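Local coordinates for sulfate transporter/antisigma-factor antagonist STAS (Planctomyces limnophilus, PDB 3T6O), which probably acts as an anti-sigma factor antagonist, a STAS-domain protein of the kind that regulates transcription by binding an anti-sigma factor, at residues Ile7-Glu12 with Thr16-Pro21. Numbering follows the deposited sequence.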
ATOM      1  N   ILE A   7      16.635  16.701  -2.481  1.00 30.59           N
ATOM      2  CA  ILE A   7      15.933  17.529  -3.443  1.00 28.45           C
ATOM      3  C   ILE A   7      16.210  18.975  -3.065  1.00 27.40           C
ATOM      4  O   ILE A   7      16.640  19.235  -1.977  1.00 27.20           O
ATOM      5  CB  ILE A   7      14.398  17.289  -3.459  1.00 26.62           C
ATOM      6  CG1 ILE A   7      13.825  17.322  -2.047  1.00 27.99           C
ATOM      7  CG2 ILE A   7      14.059  16.000  -4.224  1.00 25.73           C
ATOM      8  CD1 ILE A   7      12.310  17.373  -1.991  1.00 26.04           C
ATOM      9  N   ARG A   8      15.961  19.894  -3.978  1.00 26.54           N
ATOM     10  CA  ARG A   8      15.935  21.299  -3.596  0.50 26.79           C
ATOM     11  C   ARG A   8      14.534  21.850  -3.722  1.00 24.34           C
ATOM     12  O   ARG A   8      13.771  21.535  -4.632  1.00 23.24           O
ATOM     13  CB  ARG A   8      16.962  22.151  -4.327  0.50 28.59           C
ATOM     14  CG  ARG A   8      17.175  21.864  -5.779  0.50 31.85           C
ATOM     15  CD  ARG A   8      17.854  23.087  -6.472  0.50 36.80           C
ATOM     16  NE  ARG A   8      17.682  23.072  -7.930  0.50 38.16           N
ATOM     17  CZ  ARG A   8      16.826  23.861  -8.565  0.50 38.32           C
ATOM     18  NH1 ARG A   8      16.705  23.794  -9.891  0.50 38.42           N
ATOM     19  NH2 ARG A   8      16.083  24.702  -7.852  0.50 36.33           N
ATOM     20  N   VAL A   9      14.146  22.621  -2.719  1.00 23.39           N
ATOM     21  CA  VAL A   9      12.787  23.132  -2.630  1.00 21.53           C
ATOM     22  C   VAL A   9      12.882  24.642  -2.807  1.00 22.18           C
ATOM     23  O   VAL A   9      13.569  25.291  -2.058  1.00 22.66           O
ATOM     24  CB  VAL A   9      12.125  22.786  -1.277  1.00 22.63           C
ATOM     25  CG1 VAL A   9      10.740  23.413  -1.169  1.00 22.53           C
ATOM     26  CG2 VAL A   9      12.035  21.202  -1.036  1.00 19.04           C
ATOM     27  N   THR A  10      12.199  25.191  -3.806  1.00 21.27           N
ATOM     28  CA  THR A  10      12.190  26.659  -4.011  1.00 22.04           C
ATOM     29  C   THR A  10      10.743  27.161  -4.046  1.00 21.46           C
ATOM     30  O   THR A  10       9.792  26.393  -4.256  1.00 20.46           O
ATOM     31  CB  THR A  10      12.906  27.038  -5.294  1.00 23.19           C
ATOM     32  OG1 THR A  10      12.435  26.189  -6.336  1.00 23.93           O
ATOM     33  CG2 THR A  10      14.475  26.909  -5.182  1.00 22.80           C
ATOM     34  N   HIS A  11      10.567  28.428  -3.728  1.00 22.61           N
ATOM     35  CA  HIS A  11       9.278  29.058  -3.793  1.00 22.98           C
ATOM     36  C   HIS A  11       9.309  30.024  -4.941  1.00 23.77           C
ATOM     37  O   HIS A  11      10.076  30.967  -4.925  1.00 24.70           O
ATOM     38  CB  HIS A  11       9.046  29.814  -2.508  1.00 25.12           C
ATOM     39  CG  HIS A  11       8.787  28.932  -1.337  1.00 26.03           C
ATOM     40  ND1 HIS A  11       7.656  28.158  -1.231  1.00 29.01           N
ATOM     41  CD2 HIS A  11       9.521  28.688  -0.229  1.00 31.46           C
ATOM     42  CE1 HIS A  11       7.710  27.461  -0.108  1.00 33.53           C
ATOM     43  NE2 HIS A  11       8.820  27.786   0.532  1.00 33.84           N
ATOM     44  N   GLU A  12       8.480  29.784  -5.938  1.00 22.95           N
ATOM     45  CA  GLU A  12       8.491  30.571  -7.148  1.00 24.53           C
ATOM     46  C   GLU A  12       7.047  30.874  -7.505  1.00 23.71           C
ATOM     47  O   GLU A  12       6.258  29.970  -7.730  1.00 21.02           O
ATOM     48  CB  GLU A  12       9.206  29.784  -8.258  1.00 24.66           C
ATOM     49  CG  GLU A  12      10.614  29.361  -7.874  1.00 28.44           C
ATOM     50  CD  GLU A  12      11.390  28.694  -9.033  1.00 33.05           C
ATOM     51  OE1 GLU A  12      11.296  29.193 -10.181  1.00 34.39           O
ATOM     52  OE2 GLU A  12      12.107  27.700  -8.779  1.00 28.75           O
ATOM     53  N   THR A  16       5.417  25.828  -4.744  1.00 18.62           N
ATOM     54  CA  THR A  16       6.545  25.177  -4.136  1.00 18.94           C
ATOM     55  C   THR A  16       7.099  24.273  -5.204  1.00 17.25           C
ATOM     56  O   THR A  16       6.399  23.344  -5.664  1.00 17.30           O
ATOM     57  CB  THR A  16       6.120  24.325  -2.915  1.00 19.66           C
ATOM     58  OG1 THR A  16       5.584  25.164  -1.880  1.00 22.29           O
ATOM     59  CG2 THR A  16       7.318  23.532  -2.361  1.00 21.29           C
ATOM     60  N   VAL A  17       8.332  24.510  -5.592  1.00 16.33           N
ATOM     61  CA  VAL A  17       8.905  23.810  -6.707  1.00 15.95           C
ATOM     62  C   VAL A  17       9.887  22.827  -6.133  1.00 16.75           C
ATOM     63  O   VAL A  17      10.749  23.204  -5.363  1.00 18.33           O
ATOM     64  CB  VAL A  17       9.643  24.769  -7.702  1.00 16.67           C
ATOM     65  CG1 VAL A  17      10.279  23.971  -8.843  1.00 14.92           C
ATOM     66  CG2 VAL A  17       8.683  25.851  -8.304  1.00 17.54           C
ATOM     67  N   ILE A  18       9.740  21.553  -6.483  1.00 16.47           N
ATOM     68  CA  ILE A  18      10.696  20.507  -6.094  1.00 16.86           C
ATOM     69  C   ILE A  18      11.581  20.137  -7.292  1.00 17.85           C
ATOM     70  O   ILE A  18      11.059  19.785  -8.369  1.00 16.78           O
ATOM     71  CB  ILE A  18       9.950  19.221  -5.687  1.00 17.78           C
ATOM     72  CG1 ILE A  18       8.870  19.524  -4.648  1.00 16.86           C
ATOM     73  CG2 ILE A  18      10.945  18.049  -5.362  1.00 17.51           C
ATOM     74  CD1 ILE A  18       9.308  20.039  -3.355  1.00 18.93           C
ATOM     75  N   SER A  19      12.893  20.240  -7.129  1.00 18.21           N
ATOM     76  CA  SER A  19      13.828  19.927  -8.204  1.00 20.45           C
ATOM     77  C   SER A  19      14.882  18.943  -7.704  1.00 22.57           C
ATOM     78  O   SER A  19      15.130  18.835  -6.480  1.00 22.62           O
ATOM     79  CB  SER A  19      14.562  21.209  -8.665  1.00 21.48           C
ATOM     80  OG  SER A  19      13.704  22.344  -8.765  1.00 23.34           O
ATOM     81  N   PHE A  20      15.554  18.313  -8.659  1.00 23.87           N
ATOM     82  CA  PHE A  20      16.517  17.261  -8.383  1.00 26.45           C
ATOM     83  C   PHE A  20      17.937  17.585  -8.830  1.00 29.50           C
ATOM     84  O   PHE A  20      18.152  17.889  -9.973  1.00 29.28           O
ATOM     85  CB  PHE A  20      16.041  15.987  -9.081  1.00 25.68           C
ATOM     86  CG  PHE A  20      14.712  15.544  -8.589  1.00 22.56           C
ATOM     87  CD1 PHE A  20      13.571  16.172  -9.023  1.00 19.18           C
ATOM     88  CD2 PHE A  20      14.618  14.570  -7.628  1.00 21.38           C
ATOM     89  CE1 PHE A  20      12.357  15.833  -8.512  1.00 21.16           C
ATOM     90  CE2 PHE A  20      13.397  14.219  -7.108  1.00 21.83           C
ATOM     91  CZ  PHE A  20      12.265  14.840  -7.548  1.00 21.97           C
ATOM     92  N   PRO A  21      18.913  17.460  -7.941  1.00 32.53           N
ATOM     93  CA  PRO A  21      20.338  17.524  -8.329  1.00 35.48           C
ATOM     94  C   PRO A  21      20.754  16.415  -9.254  1.00 37.03           C
ATOM     95  O   PRO A  21      20.190  15.338  -9.191  1.00 36.41           O
ATOM     96  CB  PRO A  21      21.093  17.347  -7.005  1.00 36.99           C
ATOM     97  CG  PRO A  21      20.130  17.743  -5.951  1.00 37.06           C
ATOM     98  CD  PRO A  21      18.714  17.639  -6.495  1.00 33.39           C
TER
HETATM   99  O   HOH W   1      13.315  23.705  -6.709  1.00 20.19           O
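The N-terminal beta hairpin of the STAS domain pairs strand 8-12 with strand 15-19. R8 faces S19 and T10 faces V17 as antiparallel hydrogen-bonded pairs. V9 with I18 and H11 with T16 are the non-hydrogen-bonded pairs between and beyond them. Each hydrogen-bonded pair closes with two backbone bonds; V17 N to T10 O is 2.7 Å and nearly straight, at 178°. One face is mixed, with polar R8, T10 and S19 beside apolar V17, and holds a water. This water donates to T10 OG1 (2.7 Å) and to V17 O, and so links both strands. Its link to S19 OG is unusually short and so doubtful. T10 OG1 sits between its backbone N and carbonyl carbon (chi1 47°), which brings it over V17 CB, 3.4 Å away. From there it donates to E12 OE2 at 2.9 Å, on the lone pair away from OE1. E12 OE2 also forms a salt bridge with K112, and the E12 side chain lies across V17 CG2. With an alanine in place of E12, K112 would probably lose its charge partner, the T10 hydroxyl its acceptor and V17 CG2 part of its cover. In one of its two conformers, the R8 guanidinium lays a face over S19 OG. The other face of the hairpin is mostly apolar. V9 CG1 meets T16 CG2 at 3.6 Å, while V9 CG2 lies beside I18 CD1. I7 CD1 touches I18 CG2 at 3.7 Å, and I7 CG2 reaches F20 CE2 at 3.5 Å. Here helix 29-41 covers I7, V9 and F20, with A42 against V9 and I18. Helix 112-118 packs on E12 and V17 from the V17 face. Strand 8-12 is the outermost strand on its side within the chain, and strand 15-19 joins it to the parallel strand 50-54.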